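Local atomic coordinates of lipolytic enzyme, G-D-S-L family (Bacteroides thetaiotaomicron, PDB entry 7BR2), a protein that metabolises the drug diltiazem in the gut and belongs to the serine esterases of the SGNH (GDSL) hydrolase family. Residues A[41-46]-A[224-229]; A[11-16]-A[218-223]; A[144-149]-A[197-202]. All blocks are in the same frame, centred on the assembly; numbering follows the deposited sequence.

How the contacts relate
Along the chain the segments run 11-16, 41-46, 144-149, 197-202, 218-223 and 224-229, so contacts 1 and 2 interlock while contact 3 is nested inside the loops that both close. Contacts 1 and 2 form one neighbourhood, their centres about 9 Å apart: helix 210-223 supplies contact 2, the loop that follows it supplies contact 1, and Tyr43 OH bonds to Phe16 N where they meet. Together they fasten the N-terminal loop and helix 35-46 round the end of helix 210-223. Contact 3, between surface loops, has its centre about 28 Å from that of contact 2 and about 30 Å from that of contact 1.

Contact 1. Residues A[41-46]-A[224-229]; sequences LYYMTR and QGFAGK
Tyr43 OH is held from two directions: it donates to Gln224 OE1 at 2.5 Å and accepts the backbone N-H of Phe16 in the N-terminal loop. The bond to the amide is short but does not follow a lone pair, because the hydroxyl sits 50° out of the carbonyl plane of Gln224. The extended Gln224 chain brings OE1 to the edge of the Tyr43 ring, and its NE2 makes a weak bond to Lys14 O. Phe226 packs against both tyrosines in a compact triangle of rings. Its edge is directed at the face of Tyr43 in an offset edge-to-face pair, centroids 5.7 Å apart and planes at 81°. Tyr42 comes over one face of the Phe226 ring, CE2 standing 3.6 Å from Phe226 CD2, and the carbonyl O of Gln224 lies over the centre of the opposite face. Tyr42 leaves the helix with chi1 at -178°, which carries its hydroxyl past Phe226 CB to a water, to which it donates at 2.8 Å. That water spends its hydrogens on Phe226 O at 2.6 Å and Lys229 O at 2.8 Å, the first and last residues of a type II turn. Arg46, bent at chi2 and chi3, lays one guanidinium face over Tyr42 CE1 and bonds Met300 O through NH2. Replacing Tyr43 with a phenylalanine would probably leave Gln224 OE1 and the N-H of Phe16 without this shared partner and the amide freer to turn. Gly225 is the C-prime residue of the Schellman motif that ends helix 210-223. The chemistry thus couples an aromatic cluster to a few directed bonds: the rings fill the space between helix 35-46 and loop 224-229, while two hydroxyls and a water satisfy Gln224 OE1, Phe226 O and Lys229 O.

Contact 2. Residues A[11-16]-A[218-223]; sequences QTVKPF and YLFLKA
Thr12 and Val13 meet Ala223 in a backbone-to-backbone clasp, by which the N-terminal loop ahead of strand 21-26 closes on the last turn of helix 210-223. A single carbonyl does most of the polar work. Ala223 O accepts from Thr12 N at 2.9 Å, in the carbonyl plane and on a lone pair, and from Val13 N at 3.0 Å, where the donor is tilted 33° from that plane. Gln11 adds a CA-H...O contact to the same oxygen, its CA at 3.2 Å. Carbonyls at the C-terminal end of a helix have lost the onward N-H donors of the helical ladder, and two successive loop amides take that place here. In the SGNH hydrolase fold, a parallel five-stranded sheet flanked by helices, this puts the N-terminal loop beside the outer strand 176-179: Thr12 OG1 bonds Phe177 O, Lys14 N bonds Glu176 OE1, and Val13 packs on Thr178. Beyond the clasp the contact turns apolar. Val13 CG2 faces Ala223 CB at 4.4 Å, while CG1, the branch anti to the backbone N (chi1 174°), is sent to Phe220 CZ at 4.1 Å. Thr12 OG1 also lies against the methyl of Ala223. Further along the loop, Phe16 brings its CZ to within 3.8 Å of Phe220 CE2, and the two side chains cross at about a right angle. The outer end of the Phe220 ring thus meets both, CZ touching Val13 and CE2 with CZ touching Phe16, from directions roughly at right angles. The same ring meets Phe24 of strand 21-26 edge-to-face and touches Ile39 of helix 35-46, which carries the hydrophobic contact inward to the sheet.

Contact 3. Residues A[144-149]-A[197-202]; sequences AQIKDN and SFTLCG
An ST turn at Thr199 shapes one of two surface loops that touch here within the SGNH hydrolase fold: the loop after strand 131-136 contributes Ala144, Gln145 and Ile146, and the loop ahead of helix 210-223 contributes Ser197, Phe198 and Thr199. Thr199 turns OG1 away from its own N (chi1 176°) and accepts the N-H of Cys201 at 2.8 Å in a fairly straight bond, 161° at the hydrogen. The same hydroxyl is bonded to Asp141 OD2, and the other oxygen of that carboxylate bonds Ala144 N, so Asp141, in the same loop as Ala144, holds that loop's backbone with one oxygen and reaches across to Thr199 with the other. No direct hydrogen bond joins the two segments themselves. Instead, the methyl of Ala144 packs against Phe198 O at 3.6 Å and Thr199 CB at 4.0 Å. Gln145 O meets Ser197 through carbon, with CB at 3.3 Å and a CA-H...O contact of equal length from Ser197 CA, while Ser197 OG turns to Asp195 OD1. Just before Ser197, Pro196 makes a backbone hydrogen bond with Gln145. Ile146, the first residue of a type II turn, lies near a probable Ser-His-Asp catalytic triad without touching it. Ile146 CD1 reaches across to Ser197 O at 4.0 Å and to Thr199 CG2 at 4.3 Å.

Contact 1. Residues A[41-46]-A[224-229]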
ATOM      1  N   LEU A  41      -2.284  -4.727  -4.467  1.00 27.17           N
ATOM      2  CA  LEU A  41      -2.124  -4.596  -5.914  1.00 29.10           C
ATOM      3  C   LEU A  41      -0.834  -5.261  -6.393  1.00 29.29           C
ATOM      4  O   LEU A  41      -0.801  -5.914  -7.449  1.00 30.39           O
ATOM      5  CB  LEU A  41      -2.136  -3.112  -6.294  1.00 26.43           C
ATOM      6  CG  LEU A  41      -2.018  -2.765  -7.779  1.00 25.78           C
ATOM      7  CD1 LEU A  41      -3.140  -3.425  -8.543  1.00 24.33           C
ATOM      8  CD2 LEU A  41      -2.062  -1.234  -7.974  1.00 25.88           C
ATOM      9  N   TYR A  42       0.245  -5.091  -5.634  1.00 25.59           N
ATOM     10  CA  TYR A  42       1.472  -5.799  -5.971  1.00 30.68           C
ATOM     11  C   TYR A  42       1.245  -7.307  -5.992  1.00 29.73           C
ATOM     12  O   TYR A  42       1.621  -7.993  -6.948  1.00 30.02           O
ATOM     13  CB  TYR A  42       2.584  -5.453  -4.988  1.00 30.08           C
ATOM     14  CG  TYR A  42       3.886  -6.136  -5.322  1.00 33.37           C
ATOM     15  CD1 TYR A  42       4.784  -5.556  -6.206  1.00 31.78           C
ATOM     16  CD2 TYR A  42       4.222  -7.363  -4.751  1.00 30.65           C
ATOM     17  CE1 TYR A  42       5.984  -6.178  -6.514  1.00 38.68           C
ATOM     18  CE2 TYR A  42       5.418  -7.987  -5.050  1.00 36.28           C
ATOM     19  CZ  TYR A  42       6.294  -7.390  -5.933  1.00 35.12           C
ATOM     20  OH  TYR A  42       7.483  -7.997  -6.242  1.00 35.53           O
ATOM     21  N   TYR A  43       0.634  -7.848  -4.935  1.00 31.69           N
ATOM     22  CA  TYR A  43       0.445  -9.302  -4.918  1.00 27.03           C
ATOM     23  C   TYR A  43      -0.512  -9.764  -6.015  1.00 31.01           C
ATOM     24  O   TYR A  43      -0.350 -10.863  -6.550  1.00 28.32           O
ATOM     25  CB  TYR A  43      -0.086  -9.764  -3.561  1.00 28.45           C
ATOM     26  CG  TYR A  43       0.975  -9.910  -2.506  1.00 31.31           C
ATOM     27  CD1 TYR A  43       1.452  -8.811  -1.807  1.00 31.35           C
ATOM     28  CD2 TYR A  43       1.521 -11.155  -2.221  1.00 34.90           C
ATOM     29  CE1 TYR A  43       2.436  -8.954  -0.841  1.00 31.39           C
ATOM     30  CE2 TYR A  43       2.502 -11.310  -1.270  1.00 31.40           C
ATOM     31  CZ  TYR A  43       2.959 -10.209  -0.580  1.00 31.77           C
ATOM     32  OH  TYR A  43       3.934 -10.377   0.384  1.00 33.75           O
ATOM     33  N   MET A  44      -1.459  -8.910  -6.426  1.00 32.48           N
ATOM     34  CA  MET A  44      -2.429  -9.314  -7.435  1.00 30.81           C
ATOM     35  C   MET A  44      -1.788  -9.378  -8.811  1.00 32.47           C
ATOM     36  O   MET A  44      -2.187 -10.202  -9.641  1.00 29.37           O
ATOM     37  CB  MET A  44      -3.610  -8.333  -7.505  1.00 25.27           C
ATOM     38  CG  MET A  44      -4.481  -8.163  -6.251  1.00 26.14           C
ATOM     39  SD  MET A  44      -5.431  -6.622  -6.345  1.00 30.25           S
ATOM     40  CE  MET A  44      -6.710  -6.917  -5.102  1.00 30.52           C
ATOM     41  N   THR A  45      -0.815  -8.510  -9.080  1.00 28.76           N
ATOM     42  CA  THR A  45      -0.225  -8.494 -10.412  1.00 29.61           C
ATOM     43  C   THR A  45       1.052  -9.318 -10.520  1.00 26.79           C
ATOM     44  O   THR A  45       1.317  -9.889 -11.580  1.00 32.74           O
ATOM     45  CB  THR A  45       0.024  -7.056 -10.853  1.00 33.19           C
ATOM     46  OG1 THR A  45       0.798  -6.392  -9.847  1.00 36.41           O
ATOM     47  CG2 THR A  45      -1.296  -6.352 -11.006  1.00 27.96           C
ATOM     48  N   ARG A  46       1.885  -9.344  -9.473  1.00 29.11           N
ATOM     49  CA  ARG A  46       3.130 -10.111  -9.465  1.00 29.04           C
ATOM     50  C   ARG A  46       2.912 -11.607  -9.176  1.00 41.28           C
ATOM     51  O   ARG A  46       3.670 -12.453  -9.674  1.00 33.34           O
ATOM     52  CB  ARG A  46       4.103  -9.505  -8.466  1.00 32.20           C
ATOM     53  CG  ARG A  46       5.559  -9.951  -8.649  1.00 35.50           C
ATOM     54  CD  ARG A  46       6.143  -9.493  -9.977  1.00 32.65           C
ATOM     55  NE  ARG A  46       5.738  -8.123 -10.229  1.00 33.99           N
ATOM     56  CZ  ARG A  46       6.468  -7.063  -9.903  1.00 37.12           C
ATOM     57  NH1 ARG A  46       7.625  -7.229  -9.285  1.00 29.82           N
ATOM     58  NH2 ARG A  46       6.013  -5.838 -10.150  1.00 33.31           N
ATOM     59  N   GLN A 224       9.605  -7.264   2.620  1.00 38.91           N
ATOM     60  CA  GLN A 224       9.237  -8.641   2.314  1.00 42.53           C
ATOM     61  C   GLN A 224      10.160  -9.275   1.273  1.00 46.41           C
ATOM     62  O   GLN A 224       9.875 -10.380   0.790  1.00 38.08           O
ATOM     63  CB  GLN A 224       7.775  -8.712   1.854  1.00 39.84           C
ATOM     64  CG  GLN A 224       6.768  -8.340   2.949  1.00 36.95           C
ATOM     65  CD  GLN A 224       5.330  -8.703   2.575  1.00 38.68           C
ATOM     66  OE1 GLN A 224       4.843  -8.319   1.512  1.00 34.89           O
ATOM     67  NE2 GLN A 224       4.639  -9.418   3.461  1.00 35.40           N
ATOM     68  N   GLY A 225      11.255  -8.602   0.916  1.00 43.88           N
ATOM     69  CA  GLY A 225      12.258  -9.221   0.073  1.00 47.40           C
ATOM     70  C   GLY A 225      12.001  -9.163  -1.416  1.00 47.29           C
ATOM     71  O   GLY A 225      12.515 -10.016  -2.146  1.00 45.11           O
ATOM     72  N   PHE A 226      11.195  -8.205  -1.887  1.00 37.83           N
ATOM     73  CA  PHE A 226      10.880  -8.083  -3.306  1.00 40.71           C
ATOM     74  C   PHE A 226      11.720  -7.038  -4.031  1.00 39.67           C
ATOM     75  O   PHE A 226      11.611  -6.925  -5.259  1.00 37.54           O
ATOM     76  CB  PHE A 226       9.395  -7.732  -3.484  1.00 38.80           C
ATOM     77  CG  PHE A 226       8.457  -8.752  -2.899  1.00 39.10           C
ATOM     78  CD1 PHE A 226       8.642 -10.109  -3.140  1.00 42.37           C
ATOM     79  CD2 PHE A 226       7.408  -8.355  -2.083  1.00 31.08           C
ATOM     80  CE1 PHE A 226       7.788 -11.051  -2.591  1.00 38.57           C
ATOM     81  CE2 PHE A 226       6.550  -9.288  -1.526  1.00 37.28           C
ATOM     82  CZ  PHE A 226       6.738 -10.637  -1.775  1.00 33.73           C
ATOM     83  N   ALA A 227      12.519  -6.249  -3.312  1.00 41.41           N
ATOM     84  CA  ALA A 227      13.335  -5.228  -3.959  1.00 48.26           C
ATOM     85  C   ALA A 227      14.462  -5.879  -4.748  1.00 47.59           C
ATOM     86  O   ALA A 227      15.222  -6.693  -4.213  1.00 47.88           O
ATOM     87  CB  ALA A 227      13.899  -4.258  -2.923  1.00 48.72           C
ATOM     88  N   GLY A 228      14.570  -5.523  -6.020  1.00 49.63           N
ATOM     89  CA  GLY A 228      15.570  -6.094  -6.891  1.00 47.89           C
ATOM     90  C   GLY A 228      15.082  -7.236  -7.752  1.00 55.15           C
ATOM     91  O   GLY A 228      15.850  -7.736  -8.589  1.00 49.29           O
ATOM     92  N   LYS A 229      13.854  -7.691  -7.549  1.00 48.70           N
ATOM     93  CA  LYS A 229      13.301  -8.766  -8.352  1.00 46.50           C
ATOM     94  C   LYS A 229      12.480  -8.222  -9.512  1.00 48.04           C
ATOM     95  O   LYS A 229      11.639  -7.332  -9.346  1.00 48.64           O
ATOM     96  CB  LYS A 229      12.486  -9.708  -7.467  1.00 44.21           C
ATOM     97  CG  LYS A 229      13.376 -10.431  -6.463  1.00 46.84           C
ATOM     98  CD  LYS A 229      12.608 -11.449  -5.646  1.00 54.45           C
ATOM     99  CE  LYS A 229      13.493 -12.075  -4.568  1.00 54.40           C
ATOM    100  NZ  LYS A 229      12.701 -12.892  -3.585  1.00 54.68           N
TER
HETATM  101  O   HOH W   1       9.891  -6.833  -7.209  1.00 35.06           O

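Contact 2. Residues A[11-16]-A[218-223]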
ATOM      1  N   GLN A  11      15.053  -8.025   3.744  1.00 55.50           N
ATOM      2  CA  GLN A  11      13.851  -8.710   4.214  1.00 52.50           C
ATOM      3  C   GLN A  11      13.858  -8.891   5.729  1.00 52.87           C
ATOM      4  O   GLN A  11      14.705  -9.602   6.283  1.00 53.40           O
ATOM      5  CB  GLN A  11      13.718 -10.072   3.530  1.00 53.56           C
ATOM      6  CG  GLN A  11      12.585 -10.945   4.105  1.00 48.26           C
ATOM      7  CD  GLN A  11      12.352 -12.238   3.325  1.00 47.47           C
ATOM      8  OE1 GLN A  11      12.669 -12.331   2.140  1.00 54.32           O
ATOM      9  NE2 GLN A  11      11.798 -13.244   3.995  1.00 46.39           N
ATOM     10  N   THR A  12      12.884  -8.267   6.392  1.00 45.87           N
ATOM     11  CA  THR A  12      12.633  -8.463   7.808  1.00 43.17           C
ATOM     12  C   THR A  12      11.233  -9.010   8.067  1.00 44.99           C
ATOM     13  O   THR A  12      10.890  -9.290   9.223  1.00 41.50           O
ATOM     14  CB  THR A  12      12.821  -7.146   8.575  1.00 46.08           C
ATOM     15  OG1 THR A  12      11.860  -6.183   8.118  1.00 43.40           O
ATOM     16  CG2 THR A  12      14.229  -6.590   8.346  1.00 43.28           C
ATOM     17  N   VAL A  13      10.421  -9.174   7.021  1.00 45.38           N
ATOM     18  CA  VAL A  13       9.033  -9.620   7.127  1.00 43.59           C
ATOM     19  C   VAL A  13       8.799 -10.692   6.071  1.00 37.12           C
ATOM     20  O   VAL A  13       9.081 -10.474   4.889  1.00 40.64           O
ATOM     21  CB  VAL A  13       8.048  -8.443   6.950  1.00 40.05           C
ATOM     22  CG1 VAL A  13       6.594  -8.939   6.921  1.00 38.88           C
ATOM     23  CG2 VAL A  13       8.235  -7.431   8.065  1.00 34.69           C
ATOM     24  N   LYS A  14       8.302 -11.853   6.486  1.00 37.49           N
ATOM     25  CA  LYS A  14       8.079 -12.903   5.502  1.00 38.98           C
ATOM     26  C   LYS A  14       6.990 -12.483   4.521  1.00 37.82           C
ATOM     27  O   LYS A  14       6.026 -11.818   4.914  1.00 36.20           O
ATOM     28  CB  LYS A  14       7.675 -14.227   6.144  1.00 42.70           C
ATOM     29  CG  LYS A  14       8.815 -15.152   6.484  1.00 45.63           C
ATOM     30  CD  LYS A  14       8.263 -16.379   7.192  1.00 53.99           C
ATOM     31  CE  LYS A  14       7.820 -16.099   8.618  1.00 55.66           C
ATOM     32  NZ  LYS A  14       7.364 -17.354   9.291  1.00 60.91           N
ATOM     33  N   PRO A  15       7.121 -12.840   3.243  1.00 36.75           N
ATOM     34  CA  PRO A  15       6.068 -12.515   2.275  1.00 34.01           C
ATOM     35  C   PRO A  15       4.766 -13.229   2.612  1.00 34.33           C
ATOM     36  O   PRO A  15       4.743 -14.250   3.298  1.00 32.92           O
ATOM     37  CB  PRO A  15       6.632 -13.026   0.942  1.00 36.41           C
ATOM     38  CG  PRO A  15       7.763 -13.956   1.315  1.00 37.97           C
ATOM     39  CD  PRO A  15       8.299 -13.460   2.604  1.00 38.50           C
ATOM     40  N   PHE A  16       3.663 -12.670   2.123  1.00 34.37           N
ATOM     41  CA  PHE A  16       2.389 -13.370   2.230  1.00 34.40           C
ATOM     42  C   PHE A  16       2.366 -14.542   1.244  1.00 35.12           C
ATOM     43  O   PHE A  16       3.001 -14.501   0.183  1.00 33.81           O
ATOM     44  CB  PHE A  16       1.226 -12.402   1.951  1.00 34.62           C
ATOM     45  CG  PHE A  16       1.242 -11.146   2.807  1.00 28.65           C
ATOM     46  CD1 PHE A  16       1.540 -11.211   4.153  1.00 31.69           C
ATOM     47  CD2 PHE A  16       0.961  -9.898   2.250  1.00 30.11           C
ATOM     48  CE1 PHE A  16       1.553 -10.058   4.943  1.00 33.68           C
ATOM     49  CE2 PHE A  16       0.971  -8.736   3.038  1.00 27.10           C
ATOM     50  CZ  PHE A  16       1.273  -8.821   4.385  1.00 24.50           C
ATOM     51  N   TYR A 218       5.957   0.470  -1.158  1.00 33.46           N
ATOM     52  CA  TYR A 218       7.281   0.125  -1.658  1.00 33.60           C
ATOM     53  C   TYR A 218       8.164  -0.382  -0.529  1.00 33.76           C
ATOM     54  O   TYR A 218       8.789  -1.441  -0.637  1.00 37.06           O
ATOM     55  CB  TYR A 218       7.906   1.367  -2.311  1.00 41.38           C
ATOM     56  CG  TYR A 218       9.413   1.323  -2.375  1.00 44.68           C
ATOM     57  CD1 TYR A 218      10.062   0.562  -3.339  1.00 39.67           C
ATOM     58  CD2 TYR A 218      10.186   1.995  -1.432  1.00 41.86           C
ATOM     59  CE1 TYR A 218      11.432   0.502  -3.388  1.00 46.12           C
ATOM     60  CE2 TYR A 218      11.557   1.933  -1.465  1.00 43.07           C
ATOM     61  CZ  TYR A 218      12.182   1.189  -2.447  1.00 48.22           C
ATOM     62  OH  TYR A 218      13.559   1.126  -2.479  1.00 43.44           O
ATOM     63  N   LEU A 219       8.184   0.346   0.584  1.00 32.72           N
ATOM     64  CA  LEU A 219       9.041  -0.031   1.699  1.00 35.31           C
ATOM     65  C   LEU A 219       8.600  -1.344   2.329  1.00 39.77           C
ATOM     66  O   LEU A 219       9.443  -2.175   2.693  1.00 37.96           O
ATOM     67  CB  LEU A 219       9.063   1.087   2.743  1.00 40.92           C
ATOM     68  CG  LEU A 219       9.804   2.344   2.281  1.00 41.34           C
ATOM     69  CD1 LEU A 219       9.534   3.527   3.206  1.00 33.25           C
ATOM     70  CD2 LEU A 219      11.311   2.031   2.171  1.00 39.51           C
ATOM     71  N   PHE A 220       7.284  -1.562   2.462  1.00 39.12           N
ATOM     72  CA  PHE A 220       6.829  -2.821   3.045  1.00 32.68           C
ATOM     73  C   PHE A 220       7.141  -3.986   2.118  1.00 34.28           C
ATOM     74  O   PHE A 220       7.533  -5.068   2.575  1.00 36.20           O
ATOM     75  CB  PHE A 220       5.330  -2.755   3.358  1.00 33.37           C
ATOM     76  CG  PHE A 220       4.823  -3.911   4.171  1.00 25.21           C
ATOM     77  CD1 PHE A 220       4.772  -3.839   5.556  1.00 26.35           C
ATOM     78  CD2 PHE A 220       4.397  -5.073   3.553  1.00 29.23           C
ATOM     79  CE1 PHE A 220       4.314  -4.919   6.303  1.00 29.81           C
ATOM     80  CE2 PHE A 220       3.925  -6.144   4.292  1.00 28.78           C
ATOM     81  CZ  PHE A 220       3.884  -6.067   5.670  1.00 27.48           C
ATOM     82  N   LEU A 221       7.019  -3.772   0.812  1.00 32.73           N
ATOM     83  CA  LEU A 221       7.379  -4.818  -0.137  1.00 37.51           C
ATOM     84  C   LEU A 221       8.879  -5.094  -0.108  1.00 36.88           C
ATOM     85  O   LEU A 221       9.308  -6.243  -0.252  1.00 34.68           O
ATOM     86  CB  LEU A 221       6.941  -4.414  -1.543  1.00 35.43           C
ATOM     87  CG  LEU A 221       5.423  -4.334  -1.688  1.00 33.02           C
ATOM     88  CD1 LEU A 221       5.049  -3.678  -3.000  1.00 29.33           C
ATOM     89  CD2 LEU A 221       4.822  -5.730  -1.558  1.00 28.26           C
ATOM     90  N   LYS A 222       9.690  -4.055   0.101  1.00 41.47           N
ATOM     91  CA  LYS A 222      11.130  -4.271   0.226  1.00 42.59           C
ATOM     92  C   LYS A 222      11.444  -5.044   1.502  1.00 36.61           C
ATOM     93  O   LYS A 222      12.297  -5.940   1.500  1.00 37.08           O
ATOM     94  CB  LYS A 222      11.882  -2.931   0.147  1.00 43.48           C
ATOM     95  CG  LYS A 222      13.396  -2.995   0.446  1.00 54.07           C
ATOM     96  CD  LYS A 222      14.161  -1.776  -0.121  1.00 48.98           C
ATOM     97  CE  LYS A 222      14.478  -0.818   1.007  1.00 47.97           C
ATOM     98  NZ  LYS A 222      15.208   0.395   0.580  1.00 56.07           N
ATOM     99  N   ALA A 223      10.729  -4.753   2.584  1.00 34.83           N
ATOM    100  CA  ALA A 223      10.873  -5.536   3.805  1.00 36.53           C
ATOM    101  C   ALA A 223      10.425  -6.980   3.623  1.00 37.25           C
ATOM    102  O   ALA A 223      10.818  -7.845   4.411  1.00 42.13           O
ATOM    103  CB  ALA A 223      10.092  -4.884   4.949  1.00 35.90           C
TER

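Contact 3. Residues A[144-149]-A[197-202]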
ATOM      1  N   ALA A 144       9.843  19.761   6.661  1.00 52.35           N
ATOM      2  CA  ALA A 144       9.287  20.314   5.434  1.00 51.19           C
ATOM      3  C   ALA A 144       8.829  21.752   5.651  1.00 55.27           C
ATOM      4  O   ALA A 144       8.409  22.123   6.749  1.00 55.23           O
ATOM      5  CB  ALA A 144       8.128  19.445   4.966  1.00 49.82           C
ATOM      6  N   GLN A 145       8.989  22.595   4.628  1.00 57.60           N
ATOM      7  CA  GLN A 145       8.503  23.975   4.704  1.00 55.86           C
ATOM      8  C   GLN A 145       7.147  24.102   4.008  1.00 54.98           C
ATOM      9  O   GLN A 145       7.055  24.335   2.794  1.00 60.31           O
ATOM     10  CB  GLN A 145       9.529  24.947   4.165  1.00 57.87           C
ATOM     11  CG  GLN A 145      10.755  24.910   5.055  1.00 61.22           C
ATOM     12  CD  GLN A 145      11.633  26.123   4.913  1.00 71.25           C
ATOM     13  OE1 GLN A 145      11.377  26.998   4.081  1.00 68.69           O
ATOM     14  NE2 GLN A 145      12.732  26.144   5.670  1.00 66.15           N
ATOM     15  N   ILE A 146       6.085  23.951   4.794  1.00 56.30           N
ATOM     16  CA  ILE A 146       4.705  24.059   4.322  1.00 58.04           C
ATOM     17  C   ILE A 146       4.131  25.401   4.751  1.00 60.16           C
ATOM     18  O   ILE A 146       4.318  25.845   5.899  1.00 58.69           O
ATOM     19  CB  ILE A 146       3.803  22.913   4.822  1.00 52.22           C
ATOM     20  CG1 ILE A 146       4.093  21.569   4.138  1.00 53.99           C
ATOM     21  CG2 ILE A 146       2.355  23.205   4.505  1.00 54.64           C
ATOM     22  CD1 ILE A 146       5.445  21.071   4.188  1.00 55.34           C
ATOM     23  N   LYS A 147       3.469  26.073   3.809  1.00 64.83           N
ATOM     24  CA  LYS A 147       2.908  27.391   4.059  1.00 65.21           C
ATOM     25  C   LYS A 147       1.747  27.323   5.034  1.00 65.92           C
ATOM     26  O   LYS A 147       0.809  26.531   4.851  1.00 69.49           O
ATOM     27  CB  LYS A 147       2.399  27.979   2.737  1.00 66.65           C
ATOM     28  CG  LYS A 147       1.781  29.367   2.875  1.00 72.66           C
ATOM     29  CD  LYS A 147       1.139  29.807   1.555  1.00 71.09           C
ATOM     30  CE  LYS A 147       0.507  31.182   1.676  1.00 67.01           C
ATOM     31  NZ  LYS A 147      -0.614  31.080   2.638  1.00 68.94           N
ATOM     32  N   ASP A 148       1.808  28.168   6.066  1.00 61.26           N
ATOM     33  CA  ASP A 148       0.726  28.336   7.030  1.00 64.27           C
ATOM     34  C   ASP A 148       0.491  27.083   7.870  1.00 58.79           C
ATOM     35  O   ASP A 148      -0.548  26.986   8.531  1.00 59.17           O
ATOM     36  CB  ASP A 148      -0.566  28.787   6.344  1.00 64.27           C
ATOM     37  CG  ASP A 148      -0.440  30.202   5.742  1.00 70.92           C
ATOM     38  OD1 ASP A 148       0.612  30.827   5.925  1.00 66.43           O
ATOM     39  OD2 ASP A 148      -1.414  30.689   5.091  1.00 65.32           O
ATOM     40  N   ASN A 149       1.414  26.115   7.875  1.00 56.50           N
ATOM     41  CA  ASN A 149       1.282  24.911   8.697  1.00 58.88           C
ATOM     42  C   ASN A 149       2.434  24.891   9.693  1.00 55.07           C
ATOM     43  O   ASN A 149       3.596  24.757   9.299  1.00 53.82           O
ATOM     44  CB  ASN A 149       1.264  23.638   7.844  1.00 54.42           C
ATOM     45  CG  ASN A 149       0.904  22.400   8.669  1.00 55.73           C
ATOM     46  OD1 ASN A 149       1.752  21.862   9.382  1.00 51.57           O
ATOM     47  ND2 ASN A 149      -0.354  21.944   8.576  1.00 52.90           N
ATOM     48  N   SER A 197       9.669  22.542   0.357  1.00 51.62           N
ATOM     49  CA  SER A 197       8.261  22.250   0.583  1.00 51.94           C
ATOM     50  C   SER A 197       7.874  20.809   0.248  1.00 57.87           C
ATOM     51  O   SER A 197       6.710  20.443   0.442  1.00 53.81           O
ATOM     52  CB  SER A 197       7.394  23.194  -0.249  1.00 46.84           C
ATOM     53  OG  SER A 197       7.354  22.749  -1.593  1.00 55.51           O
ATOM     54  N   PHE A 198       8.796  19.994  -0.270  1.00 54.63           N
ATOM     55  CA  PHE A 198       8.470  18.606  -0.580  1.00 52.09           C
ATOM     56  C   PHE A 198       8.220  17.807   0.692  1.00 52.82           C
ATOM     57  O   PHE A 198       8.885  18.008   1.715  1.00 52.01           O
ATOM     58  CB  PHE A 198       9.586  17.949  -1.393  1.00 53.00           C
ATOM     59  CG  PHE A 198       9.541  18.268  -2.872  1.00 57.06           C
ATOM     60  CD1 PHE A 198       8.576  19.127  -3.389  1.00 54.77           C
ATOM     61  CD2 PHE A 198      10.460  17.694  -3.750  1.00 58.69           C
ATOM     62  CE1 PHE A 198       8.534  19.415  -4.754  1.00 52.54           C
ATOM     63  CE2 PHE A 198      10.429  17.976  -5.111  1.00 55.22           C
ATOM     64  CZ  PHE A 198       9.463  18.836  -5.614  1.00 55.59           C
ATOM     65  N   THR A 199       7.265  16.879   0.624  1.00 48.04           N
ATOM     66  CA  THR A 199       7.038  15.989   1.754  1.00 48.48           C
ATOM     67  C   THR A 199       6.333  14.729   1.278  1.00 40.78           C
ATOM     68  O   THR A 199       5.522  14.765   0.350  1.00 45.57           O
ATOM     69  CB  THR A 199       6.211  16.684   2.847  1.00 45.84           C
ATOM     70  OG1 THR A 199       5.924  15.764   3.905  1.00 40.91           O
ATOM     71  CG2 THR A 199       4.921  17.223   2.276  1.00 44.68           C
ATOM     72  N   LEU A 200       6.677  13.612   1.910  1.00 36.90           N
ATOM     73  CA  LEU A 200       5.913  12.384   1.754  1.00 40.43           C
ATOM     74  C   LEU A 200       4.647  12.379   2.599  1.00 43.78           C
ATOM     75  O   LEU A 200       3.817  11.475   2.436  1.00 36.40           O
ATOM     76  CB  LEU A 200       6.753  11.165   2.136  1.00 38.43           C
ATOM     77  CG  LEU A 200       7.868  10.721   1.205  1.00 40.15           C
ATOM     78  CD1 LEU A 200       8.512   9.463   1.774  1.00 39.69           C
ATOM     79  CD2 LEU A 200       7.379  10.514  -0.226  1.00 38.96           C
ATOM     80  N   CYS A 201       4.517  13.317   3.538  1.00 43.68           N
ATOM     81  CA  CYS A 201       3.475  13.283   4.550  1.00 38.14           C
ATOM     82  C   CYS A 201       2.357  14.306   4.322  1.00 38.78           C
ATOM     83  O   CYS A 201       1.789  14.840   5.272  1.00 45.57           O
ATOM     84  CB  CYS A 201       4.095  13.445   5.934  1.00 39.37           C
ATOM     85  SG  CYS A 201       5.487  12.279   6.215  1.00 44.94           S
ATOM     86  N   GLY A 202       2.012  14.571   3.063  1.00 38.51           N
ATOM     87  CA  GLY A 202       0.777  15.282   2.776  1.00 39.75           C
ATOM     88  C   GLY A 202       0.819  16.759   3.139  1.00 47.79           C
ATOM     89  O   GLY A 202       1.848  17.313   3.531  1.00 53.37           O
TER